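Local coordinates for protein family 88 glycosyl hydrolase (Bacteroides thetaiotaomicron, PDB 5NOA) that probably hydrolyses glycosidic bonds of unsaturated uronic acid sugars during the breakdown of complex plant glycans by a gut bacterium, at residues Gly42-Gln45 / Thr46-Glu50; Met144-Gln147 / Met148-Pro151; Tyr249-Glu252 / Tyr253-Phe257. All coordinates share one frame; numbering follows the deposited sequence.

Interaction 1: residues Gly42-Gln45 / Thr46-Glu50; sequences GYWQ and TNHPE
His48 turns back at the end of helix 29-47 and lays its imidazole over one face of the Trp44 indole. The six-membered ring of Trp44 and the imidazole form a face-to-face stack, with centroids 3.7 Å apart and planes only 18° from parallel. CE1 of His48 comes closest, 3.4 Å from CZ3 of Trp44. CG of Trp44 stands anti to the backbone N (chi1 -178°), on the carbonyl side, which points the indole toward the residue one turn further on. The imidazole is gripped a second time, because ND1 of His48 donates to Trp44 O at 2.9 Å with that oxygen almost exactly in the ring plane. Were Trp44 an alanine, the imidazole would probably keep its bond to the backbone oxygen but lose the flat surface it stacks on, and be freer to tilt.

Asn47 plays a similar double part on Tyr43. Its ND2 sits 3.3 Å above the centre of the tyrosine ring, the amide plane turned 49° from the ring plane, while bonding to Tyr43 O at 2.8 Å. The backbone N of Asn47 reaches the same oxygen from the opposite face of the carbonyl. On Gly42 O the pattern recurs: Thr46 N donates from one face and Thr46 OG1, 2.9 Å away, from the other. Outside, Tyr61 stacks on Trp44 and also bonds to Gln45 NE2, while Tyr80 bonds to His48 O.

Threonine, asparagine and histidine each carry a donor close enough to the backbone to reach a carbonyl one turn earlier, where the helix runs out of backbone N-H groups and Pro49 can supply none. Side chains therefore add to the backbone donors on the last carbonyls, and two of them meet an aromatic face as they do so.

Interaction 2: residues Met144-Gln147 / Met148-Pro151; sequences MEYQ and MSTP
Ser149 and Thr150 turn their hydroxyls back onto the carbonyl oxygens of Tyr146 and Gln147 near the end of helix 135-149, and hydrogen bonds dominate the contact. Ser149 OG donates to Tyr146 O at 2.7 Å, in the carbonyl plane and on a lone pair, whereas Ser149 N meets the same oxygen from well above that plane. Gln147 O is held in the same manner: Thr150 OG1 lies in its carbonyl plane at 2.7 Å, and Thr150 N approaches from above at 3.1 Å. Thr150 can do this because OG1 stands between its backbone N and carbonyl carbon (chi1 70°). Further back, Met148 N makes a regular helical bond to Met144 O.

Apolar contacts use the other branches. That same rotation of Thr150 sends CG2 over a face of the Tyr146 ring in a CH-pi contact, 4.2 Å from the centroid and 26° off the ring normal. The flexible Met148 chain, bent at its end, brings CE to 3.9 Å from CG of Glu145, touching the aliphatic part of that residue while its carboxylate bonds to Tyr181 and forms a salt bridge with Arg141. Tyr155 is a further partner of Thr150 OG1.

Small hydroxyl residues suit a helix end, since each puts a second donor on a carbonyl already bonded by its own backbone N. Threonine adds a methyl, so one side chain both bonds a carbonyl oxygen and sets a methyl over an aromatic face.

Interaction 3: residues Tyr249-Glu252 / Tyr253-Phe257; sequences YRQE and YIDRF
The Tyr253 ring carries Tyr249 O over one face, the oxygen 3.6 Å above the plane and close to the ring centre. The phenol end of Tyr253 meets Tyr249 at CB, which lies 3.6 Å from Tyr253 OH, the two side chains crossing at a slant. The guanidinium of Arg250 likewise has Ile254 CD1 over one face, offset toward the rim and 3.7 Å from NH1. Arg250, extended from CG to NE, slants across the isoleucine, so that both CG and the guanidinium meet the one methyl, CD1.

Gln251 and Asp255, one turn apart, are joined by a hydrogen bond of 2.8 Å from NE2 to OD1. OD1 lies in the glutamine amide plane, yet NE2 stands above the carboxylate plane, the two planes being 53° apart. Gln251 bends at chi2 (63°), and this curls its amide toward the aspartate. Backbone bonds tighten into the helix: Tyr253 N to Tyr249 O is weak, but Ile254 N reaches Arg250 O at 3.0 Å.

Buried Tyr253, Ile254 and Phe257 suit the side facing neighbouring helices, while polar Gln251 and Asp255 pair on the exposed side. Tyr253 packs on Leu185 and Leu189 of helix 180-196, where Glu183 and His186 also take the polar ends of Tyr249 and Glu252, and Arg256 forms a salt bridge with Asp193. Ile254 and Phe257 instead face helix 226-242, so the first turns of helix 250-266 rest against both helices.

In the fold
From the N terminus the three contacts come in series, none enclosing or crossing another, and each is local, so none closes a long loop. Interaction 1 finishes helix 29-47 and brings its end against helices 56-72, 75-87 and 358-377; interaction 2 finishes helix 135-149, and interaction 3 starts helix 250-266. The mostly helical chain is consistent with the (alpha/alpha)6 barrel of this family. Interactions 1 and 3 lie on opposite sides of the chain's centre, their own centres about 38 Å apart. Interactions 2 and 3 are closer, about 11 Å between nearest atoms, and without touching they share a neighbour, helix 180-196, which Met148 and Tyr253 both contact.

Interaction 1: residues Gly42-Gln45 / Thr46-Glu50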
ATOM      1  N   GLY A  42       7.657  16.915   5.338  1.00  9.97           N
ATOM      2  CA  GLY A  42       8.167  17.786   6.388  1.00 11.26           C
ATOM      3  C   GLY A  42       7.171  17.995   7.510  1.00 10.50           C
ATOM      4  O   GLY A  42       7.548  17.964   8.705  1.00 12.08           O
ATOM      5  N   TYR A  43       5.903  18.235   7.160  1.00  9.85           N
ATOM      6  CA  TYR A  43       4.851  18.407   8.168  1.00 10.55           C
ATOM      7  C   TYR A  43       4.808  17.150   9.053  1.00  9.88           C
ATOM      8  O   TYR A  43       4.738  17.237  10.287  1.00 11.20           O
ATOM      9  CB  TYR A  43       3.511  18.689   7.492  1.00 11.73           C
ATOM     10  CG  TYR A  43       2.368  18.775   8.443  1.00 13.06           C
ATOM     11  CD1 TYR A  43       2.033  19.952   9.077  1.00 13.53           C
ATOM     12  CD2 TYR A  43       1.622  17.651   8.737  1.00 13.74           C
ATOM     13  CE1 TYR A  43       0.958  20.012   9.953  1.00 15.34           C
ATOM     14  CE2 TYR A  43       0.562  17.687   9.620  1.00 15.67           C
ATOM     15  CZ  TYR A  43       0.239  18.867  10.231  1.00 15.40           C
ATOM     16  OH  TYR A  43      -0.808  18.891  11.098  1.00 22.63           O
ATOM     17  N   TRP A  44       4.790  15.997   8.396  1.00  9.56           N
ATOM     18  CA  TRP A  44       4.662  14.764   9.158  1.00  9.28           C
ATOM     19  C   TRP A  44       5.855  14.595  10.115  1.00  8.73           C
ATOM     20  O   TRP A  44       5.704  14.318  11.311  1.00 10.54           O
ATOM     21  CB  TRP A  44       4.523  13.558   8.254  1.00 10.23           C
ATOM     22  CG  TRP A  44       4.358  12.352   9.040  1.00 12.68           C
ATOM     23  CD1 TRP A  44       5.357  11.480   9.411  1.00 14.75           C
ATOM     24  CD2 TRP A  44       3.188  11.908   9.666  1.00 13.81           C
ATOM     25  NE1 TRP A  44       4.869  10.518  10.213  1.00 15.71           N
ATOM     26  CE2 TRP A  44       3.527  10.713  10.374  1.00 13.34           C
ATOM     27  CE3 TRP A  44       1.880  12.359   9.700  1.00 16.12           C
ATOM     28  CZ2 TRP A  44       2.611  10.027  11.157  1.00 16.10           C
ATOM     29  CZ3 TRP A  44       0.933  11.597  10.451  1.00 18.10           C
ATOM     30  CH2 TRP A  44       1.327  10.462  11.151  1.00 16.30           C
ATOM     31  N   GLN A  45       7.054  14.748   9.580  1.00  9.12           N
ATOM     32  CA  GLN A  45       8.253  14.499  10.403  1.00  9.94           C
ATOM     33  C   GLN A  45       8.421  15.525  11.533  1.00 11.04           C
ATOM     34  O   GLN A  45       8.812  15.168  12.643  1.00 12.68           O
ATOM     35  CB  GLN A  45       9.489  14.385   9.532  1.00  9.81           C
ATOM     36  CG  GLN A  45       9.432  13.154   8.652  1.00  9.20           C
ATOM     37  CD  GLN A  45      10.608  12.950   7.721  1.00  9.79           C
ATOM     38  OE1 GLN A  45      11.556  13.742   7.694  1.00 12.49           O
ATOM     39  NE2 GLN A  45      10.547  11.886   6.919  1.00  9.99           N
ATOM     40  N   THR A  46       8.042  16.775  11.241  1.00 11.22           N
ATOM     41  CA  THR A  46       8.065  17.821  12.264  1.00 12.76           C
ATOM     42  C   THR A  46       7.145  17.496  13.419  1.00 13.66           C
ATOM     43  O   THR A  46       7.467  17.758  14.581  1.00 15.21           O
ATOM     44  CB  THR A  46       7.685  19.189  11.641  1.00 14.25           C
ATOM     45  OG1 THR A  46       8.735  19.563  10.758  1.00 17.83           O
ATOM     46  CG2 THR A  46       7.480  20.264  12.685  1.00 16.87           C
ATOM     47  N   ASN A  47       5.978  16.966  13.098  1.00 11.85           N
ATOM     48  CA  ASN A  47       4.983  16.687  14.107  1.00 13.15           C
ATOM     49  C   ASN A  47       5.160  15.315  14.793  1.00 12.45           C
ATOM     50  O   ASN A  47       4.487  15.025  15.763  1.00 16.17           O
ATOM     51  CB  ASN A  47       3.612  16.862  13.456  1.00 15.33           C
ATOM     52  CG  ASN A  47       3.249  18.322  13.309  1.00 18.24           C
ATOM     53  OD1 ASN A  47       2.941  18.948  14.300  1.00 26.49           O
ATOM     54  ND2 ASN A  47       3.329  18.886  12.104  1.00 18.20           N
ATOM     55  N   HIS A  48       6.086  14.502  14.277  1.00 12.19           N
ATOM     56  CA  HIS A  48       6.406  13.176  14.832  1.00 12.34           C
ATOM     57  C   HIS A  48       7.918  12.994  15.021  1.00 12.74           C
ATOM     58  O   HIS A  48       8.526  12.159  14.376  1.00 15.18           O
ATOM     59  CB  HIS A  48       5.795  12.092  13.965  1.00 14.16           C
ATOM     60  CG  HIS A  48       4.325  12.216  13.869  1.00 14.25           C
ATOM     61  ND1 HIS A  48       3.696  13.032  12.956  1.00 15.76           N
ATOM     62  CD2 HIS A  48       3.353  11.696  14.650  1.00 17.10           C
ATOM     63  CE1 HIS A  48       2.391  12.980  13.155  1.00 18.60           C
ATOM     64  NE2 HIS A  48       2.157  12.174  14.175  1.00 19.28           N
ATOM     65  N   PRO A  49       8.529  13.771  15.915  1.00 14.94           N
ATOM     66  CA  PRO A  49       9.981  13.628  16.101  1.00 17.90           C
ATOM     67  C   PRO A  49      10.395  12.309  16.734  1.00 19.64           C
ATOM     68  O   PRO A  49      11.537  11.907  16.554  1.00 25.16           O
ATOM     69  CB  PRO A  49      10.327  14.793  17.032  1.00 20.34           C
ATOM     70  CG  PRO A  49       9.057  15.103  17.748  1.00 19.68           C
ATOM     71  CD  PRO A  49       7.993  14.881  16.716  1.00 15.78           C
ATOM     72  N   GLU A  50       9.490  11.663  17.467  1.00 15.63           N
ATOM     73  CA  GLU A  50       9.800  10.405  18.137  1.00 15.49           C
ATOM     74  C   GLU A  50       9.212   9.231  17.372  1.00 13.91           C
ATOM     75  O   GLU A  50       8.081   9.268  16.883  1.00 19.50           O
ATOM     76  CB  GLU A  50       9.314  10.425  19.570  1.00 21.26           C
ATOM     77  CG  GLU A  50      10.025  11.486  20.419  1.00 26.40           C
ATOM     78  CD  GLU A  50       9.738  11.347  21.915  1.00 35.36           C
ATOM     79  OE1 GLU A  50       8.557  11.460  22.325  1.00 48.40           O
ATOM     80  OE2 GLU A  50      10.697  11.128  22.692  1.00 46.62           O
TER

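Interaction 2: residues Met144-Gln147 / Met148-Pro151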
ATOM      1  N   MET A 144      10.534 -14.808   7.493  1.00  8.10           N
ATOM      2  CA  MET A 144       9.896 -15.245   6.250  1.00  8.37           C
ATOM      3  C   MET A 144      10.313 -16.651   5.831  1.00  7.87           C
ATOM      4  O   MET A 144       9.508 -17.412   5.319  1.00  8.72           O
ATOM      5  CB  MET A 144      10.160 -14.252   5.108  1.00  9.67           C
ATOM      6  CG  MET A 144       9.671 -12.826   5.345  1.00 10.34           C
ATOM      7  SD  MET A 144       8.026 -12.653   6.107  1.00  9.78           S
ATOM      8  CE  MET A 144       6.970 -13.416   4.881  1.00 11.67           C
ATOM      9  N   GLU A 145      11.572 -16.999   6.080  1.00  8.19           N
ATOM     10  CA  GLU A 145      12.054 -18.336   5.762  1.00  9.20           C
ATOM     11  C   GLU A 145      11.406 -19.398   6.659  1.00  8.75           C
ATOM     12  O   GLU A 145      11.076 -20.477   6.171  1.00 10.96           O
ATOM     13  CB  GLU A 145      13.572 -18.369   5.699  1.00 10.37           C
ATOM     14  CG  GLU A 145      14.052 -17.504   4.523  1.00 11.74           C
ATOM     15  CD  GLU A 145      15.501 -17.040   4.523  1.00 12.46           C
ATOM     16  OE1 GLU A 145      16.334 -17.602   5.284  1.00 14.58           O
ATOM     17  OE2 GLU A 145      15.824 -16.087   3.740  1.00 12.65           O
ATOM     18  N   TYR A 146      11.167 -19.097   7.944  1.00  8.73           N
ATOM     19  CA  TYR A 146      10.383 -20.007   8.757  1.00  7.78           C
ATOM     20  C   TYR A 146       8.957 -20.119   8.204  1.00  8.50           C
ATOM     21  O   TYR A 146       8.419 -21.210   8.007  1.00  9.35           O
ATOM     22  CB  TYR A 146      10.332 -19.560  10.221  1.00  9.31           C
ATOM     23  CG  TYR A 146       9.388 -20.445  11.007  1.00 10.33           C
ATOM     24  CD1 TYR A 146       9.758 -21.750  11.351  1.00 12.15           C
ATOM     25  CD2 TYR A 146       8.115 -20.012  11.356  1.00 10.63           C
ATOM     26  CE1 TYR A 146       8.864 -22.581  12.003  1.00 13.82           C
ATOM     27  CE2 TYR A 146       7.241 -20.829  12.036  1.00 11.86           C
ATOM     28  CZ  TYR A 146       7.604 -22.111  12.357  1.00 13.00           C
ATOM     29  OH  TYR A 146       6.732 -22.935  13.027  1.00 15.65           O
ATOM     30  N   GLN A 147       8.321 -18.990   7.930  1.00  8.53           N
ATOM     31  CA  GLN A 147       6.972 -19.015   7.383  1.00  8.09           C
ATOM     32  C   GLN A 147       6.886 -19.883   6.137  1.00  8.36           C
ATOM     33  O   GLN A 147       5.990 -20.714   6.001  1.00  8.46           O
ATOM     34  CB  GLN A 147       6.503 -17.607   7.091  1.00  7.83           C
ATOM     35  CG  GLN A 147       5.077 -17.491   6.616  1.00  8.03           C
ATOM     36  CD  GLN A 147       4.626 -16.060   6.574  1.00  8.31           C
ATOM     37  OE1 GLN A 147       4.941 -15.280   7.466  1.00 10.21           O
ATOM     38  NE2 GLN A 147       3.848 -15.728   5.556  1.00  8.65           N
ATOM     39  N   MET A 148       7.832 -19.708   5.219  1.00  8.43           N
ATOM     40  CA  MET A 148       7.799 -20.460   3.967  1.00  8.55           C
ATOM     41  C   MET A 148       8.022 -21.966   4.166  1.00 10.00           C
ATOM     42  O   MET A 148       7.610 -22.759   3.333  1.00 11.76           O
ATOM     43  CB  MET A 148       8.810 -19.907   2.961  1.00 10.62           C
ATOM     44  CG  MET A 148       8.461 -18.507   2.498  1.00 10.40           C
ATOM     45  SD  MET A 148       9.540 -17.908   1.184  1.00 11.67           S
ATOM     46  CE  MET A 148      11.135 -17.812   1.980  1.00 12.29           C
ATOM     47  N   SER A 149       8.639 -22.344   5.278  1.00  9.37           N
ATOM     48  CA  SER A 149       8.857 -23.747   5.608  1.00 10.35           C
ATOM     49  C   SER A 149       7.633 -24.427   6.125  1.00 10.03           C
ATOM     50  O   SER A 149       7.554 -25.655   6.144  1.00 11.98           O
ATOM     51  CB  SER A 149       9.986 -23.902   6.641  1.00 11.68           C
ATOM     52  OG  SER A 149       9.613 -23.632   7.975  1.00 11.18           O
ATOM     53  N   THR A 150       6.658 -23.664   6.587  1.00 10.11           N
ATOM     54  CA  THR A 150       5.413 -24.243   7.118  1.00  9.35           C
ATOM     55  C   THR A 150       4.526 -24.680   5.936  1.00 10.10           C
ATOM     56  O   THR A 150       4.681 -24.168   4.835  1.00 10.91           O
ATOM     57  CB  THR A 150       4.640 -23.251   8.007  1.00  9.88           C
ATOM     58  OG1 THR A 150       4.095 -22.191   7.221  1.00  9.79           O
ATOM     59  CG2 THR A 150       5.507 -22.727   9.118  1.00 10.20           C
ATOM     60  N   PRO A 151       3.592 -25.617   6.189  1.00 10.72           N
ATOM     61  CA  PRO A 151       2.709 -26.028   5.089  1.00 11.12           C
ATOM     62  C   PRO A 151       1.597 -25.057   4.787  1.00 10.58           C
ATOM     63  O   PRO A 151       0.970 -25.177   3.741  1.00 14.15           O
ATOM     64  CB  PRO A 151       2.120 -27.372   5.563  1.00 13.96           C
ATOM     65  CG  PRO A 151       2.452 -27.505   6.982  1.00 15.90           C
ATOM     66  CD  PRO A 151       3.482 -26.497   7.365  1.00 11.46           C
TER

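Interaction 3: residues Tyr249-Glu252 / Tyr253-Phe257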
ATOM      1  N   TYR A 249       5.386 -16.872 -12.916  1.00  9.82           N
ATOM      2  CA  TYR A 249       4.050 -16.448 -12.527  1.00 10.61           C
ATOM      3  C   TYR A 249       3.745 -14.995 -12.910  1.00  9.91           C
ATOM      4  O   TYR A 249       2.645 -14.524 -12.646  1.00 12.15           O
ATOM      5  CB  TYR A 249       3.844 -16.637 -11.024  1.00 11.75           C
ATOM      6  CG  TYR A 249       4.020 -18.070 -10.580  1.00 12.64           C
ATOM      7  CD1 TYR A 249       3.179 -19.088 -11.058  1.00 13.30           C
ATOM      8  CD2 TYR A 249       5.000 -18.399  -9.690  1.00 11.56           C
ATOM      9  CE1 TYR A 249       3.329 -20.388 -10.623  1.00 14.96           C
ATOM     10  CE2 TYR A 249       5.161 -19.686  -9.257  1.00 13.62           C
ATOM     11  CZ  TYR A 249       4.339 -20.668  -9.722  1.00 13.77           C
ATOM     12  OH  TYR A 249       4.512 -21.971  -9.284  1.00 18.39           O
ATOM     13  N   ARG A 250       4.687 -14.295 -13.556  1.00 10.64           N
ATOM     14  CA  ARG A 250       4.556 -12.851 -13.784  1.00 10.53           C
ATOM     15  C   ARG A 250       3.326 -12.496 -14.572  1.00  9.69           C
ATOM     16  O   ARG A 250       2.664 -11.513 -14.252  1.00 10.34           O
ATOM     17  CB  ARG A 250       5.819 -12.350 -14.485  1.00 10.92           C
ATOM     18  CG  ARG A 250       5.887 -10.867 -14.712  1.00 11.03           C
ATOM     19  CD  ARG A 250       7.300 -10.493 -15.125  1.00 11.99           C
ATOM     20  NE  ARG A 250       7.497  -9.075 -15.383  1.00 12.13           N
ATOM     21  CZ  ARG A 250       7.341  -8.489 -16.562  1.00 12.38           C
ATOM     22  NH1 ARG A 250       6.934  -9.195 -17.613  1.00 13.71           N
ATOM     23  NH2 ARG A 250       7.567  -7.179 -16.663  1.00 14.68           N
ATOM     24  N   GLN A 251       2.992 -13.310 -15.566  1.00 11.00           N
ATOM     25  CA  GLN A 251       1.819 -12.991 -16.382  1.00 11.34           C
ATOM     26  C   GLN A 251       0.514 -13.044 -15.596  1.00  9.67           C
ATOM     27  O   GLN A 251      -0.416 -12.251 -15.870  1.00 11.56           O
ATOM     28  CB  GLN A 251       1.727 -13.852 -17.639  1.00 13.08           C
ATOM     29  CG  GLN A 251       0.690 -13.356 -18.628  1.00 14.94           C
ATOM     30  CD  GLN A 251       1.024 -11.978 -19.173  1.00 17.59           C
ATOM     31  OE1 GLN A 251       2.142 -11.732 -19.605  1.00 26.27           O
ATOM     32  NE2 GLN A 251       0.070 -11.084 -19.140  1.00 21.56           N
ATOM     33  N   GLU A 252       0.436 -13.947 -14.614  1.00 10.72           N
ATOM     34  CA  GLU A 252      -0.746 -13.975 -13.751  1.00 12.11           C
ATOM     35  C   GLU A 252      -0.897 -12.691 -12.966  1.00 10.78           C
ATOM     36  O   GLU A 252      -2.012 -12.162 -12.815  1.00 11.38           O
ATOM     37  CB  GLU A 252      -0.709 -15.147 -12.788  1.00 12.93           C
ATOM     38  CG  GLU A 252      -0.760 -16.510 -13.457  1.00 15.06           C
ATOM     39  CD  GLU A 252      -0.623 -17.664 -12.483  1.00 17.86           C
ATOM     40  OE1 GLU A 252      -1.214 -17.599 -11.396  1.00 18.83           O
ATOM     41  OE2 GLU A 252       0.074 -18.627 -12.827  1.00 26.59           O
ATOM     42  N   TYR A 253       0.221 -12.167 -12.461  1.00 10.45           N
ATOM     43  CA  TYR A 253       0.177 -10.916 -11.710  1.00  9.12           C
ATOM     44  C   TYR A 253      -0.198  -9.754 -12.587  1.00  8.47           C
ATOM     45  O   TYR A 253      -1.000  -8.900 -12.198  1.00  9.35           O
ATOM     46  CB  TYR A 253       1.496 -10.612 -11.016  1.00  9.57           C
ATOM     47  CG  TYR A 253       2.037 -11.739 -10.184  1.00  9.41           C
ATOM     48  CD1 TYR A 253       1.212 -12.607  -9.465  1.00 12.56           C
ATOM     49  CD2 TYR A 253       3.364 -11.997 -10.159  1.00  9.71           C
ATOM     50  CE1 TYR A 253       1.745 -13.657  -8.727  1.00 12.47           C
ATOM     51  CE2 TYR A 253       3.916 -13.019  -9.415  1.00 10.83           C
ATOM     52  CZ  TYR A 253       3.090 -13.845  -8.685  1.00  9.97           C
ATOM     53  OH  TYR A 253       3.615 -14.860  -7.925  1.00 11.48           O
ATOM     54  N   ILE A 254       0.360  -9.714 -13.808  1.00  8.22           N
ATOM     55  CA  ILE A 254       0.027  -8.662 -14.745  1.00  8.47           C
ATOM     56  C   ILE A 254      -1.450  -8.717 -15.073  1.00  8.54           C
ATOM     57  O   ILE A 254      -2.137  -7.668 -15.097  1.00  9.26           O
ATOM     58  CB  ILE A 254       0.875  -8.782 -16.032  1.00  9.36           C
ATOM     59  CG1 ILE A 254       2.369  -8.528 -15.712  1.00  9.55           C
ATOM     60  CG2 ILE A 254       0.333  -7.887 -17.135  1.00  9.90           C
ATOM     61  CD1 ILE A 254       3.304  -8.846 -16.839  1.00 10.11           C
ATOM     62  N   ASP A 255      -1.937  -9.924 -15.341  1.00  9.20           N
ATOM     63  CA  ASP A 255      -3.339 -10.090 -15.725  1.00  9.95           C
ATOM     64  C   ASP A 255      -4.272  -9.588 -14.624  1.00  9.25           C
ATOM     65  O   ASP A 255      -5.252  -8.897 -14.892  1.00  9.75           O
ATOM     66  CB  ASP A 255      -3.667 -11.549 -16.074  1.00 12.40           C
ATOM     67  CG  ASP A 255      -3.114 -12.001 -17.432  1.00 15.29           C
ATOM     68  OD1 ASP A 255      -2.605 -11.159 -18.189  1.00 19.15           O
ATOM     69  OD2 ASP A 255      -3.166 -13.227 -17.704  1.00 21.69           O
ATOM     70  N   ARG A 256      -3.961  -9.939 -13.379  1.00  8.39           N
ATOM     71  CA  ARG A 256      -4.789  -9.468 -12.273  1.00  8.90           C
ATOM     72  C   ARG A 256      -4.670  -7.970 -12.057  1.00  8.40           C
ATOM     73  O   ARG A 256      -5.651  -7.302 -11.751  1.00  9.43           O
ATOM     74  CB  ARG A 256      -4.457 -10.217 -10.981  1.00  9.90           C
ATOM     75  CG  ARG A 256      -5.272  -9.807  -9.775  1.00 11.03           C
ATOM     76  CD  ARG A 256      -6.766 -10.013  -9.865  1.00 12.61           C
ATOM     77  NE  ARG A 256      -7.085 -11.427  -9.830  1.00 13.68           N
ATOM     78  CZ  ARG A 256      -7.541 -12.136 -10.840  1.00 15.52           C
ATOM     79  NH1 ARG A 256      -7.728 -11.598 -12.072  1.00 16.82           N
ATOM     80  NH2 ARG A 256      -7.755 -13.424 -10.653  1.00 15.46           N
ATOM     81  N   PHE A 257      -3.466  -7.446 -12.167  1.00  7.99           N
ATOM     82  CA  PHE A 257      -3.278  -6.001 -12.070  1.00  7.53           C
ATOM     83  C   PHE A 257      -4.144  -5.272 -13.099  1.00  7.58           C
ATOM     84  O   PHE A 257      -4.797  -4.304 -12.759  1.00  8.16           O
ATOM     85  CB  PHE A 257      -1.804  -5.691 -12.261  1.00  7.68           C
ATOM     86  CG  PHE A 257      -1.441  -4.257 -12.111  1.00  7.56           C
ATOM     87  CD1 PHE A 257      -1.521  -3.613 -10.905  1.00  8.30           C
ATOM     88  CD2 PHE A 257      -0.885  -3.569 -13.162  1.00  9.69           C
ATOM     89  CE1 PHE A 257      -1.124  -2.291 -10.752  1.00  9.17           C
ATOM     90  CE2 PHE A 257      -0.505  -2.250 -13.023  1.00 11.08           C
ATOM     91  CZ  PHE A 257      -0.632  -1.614 -11.822  1.00 10.14           C
TER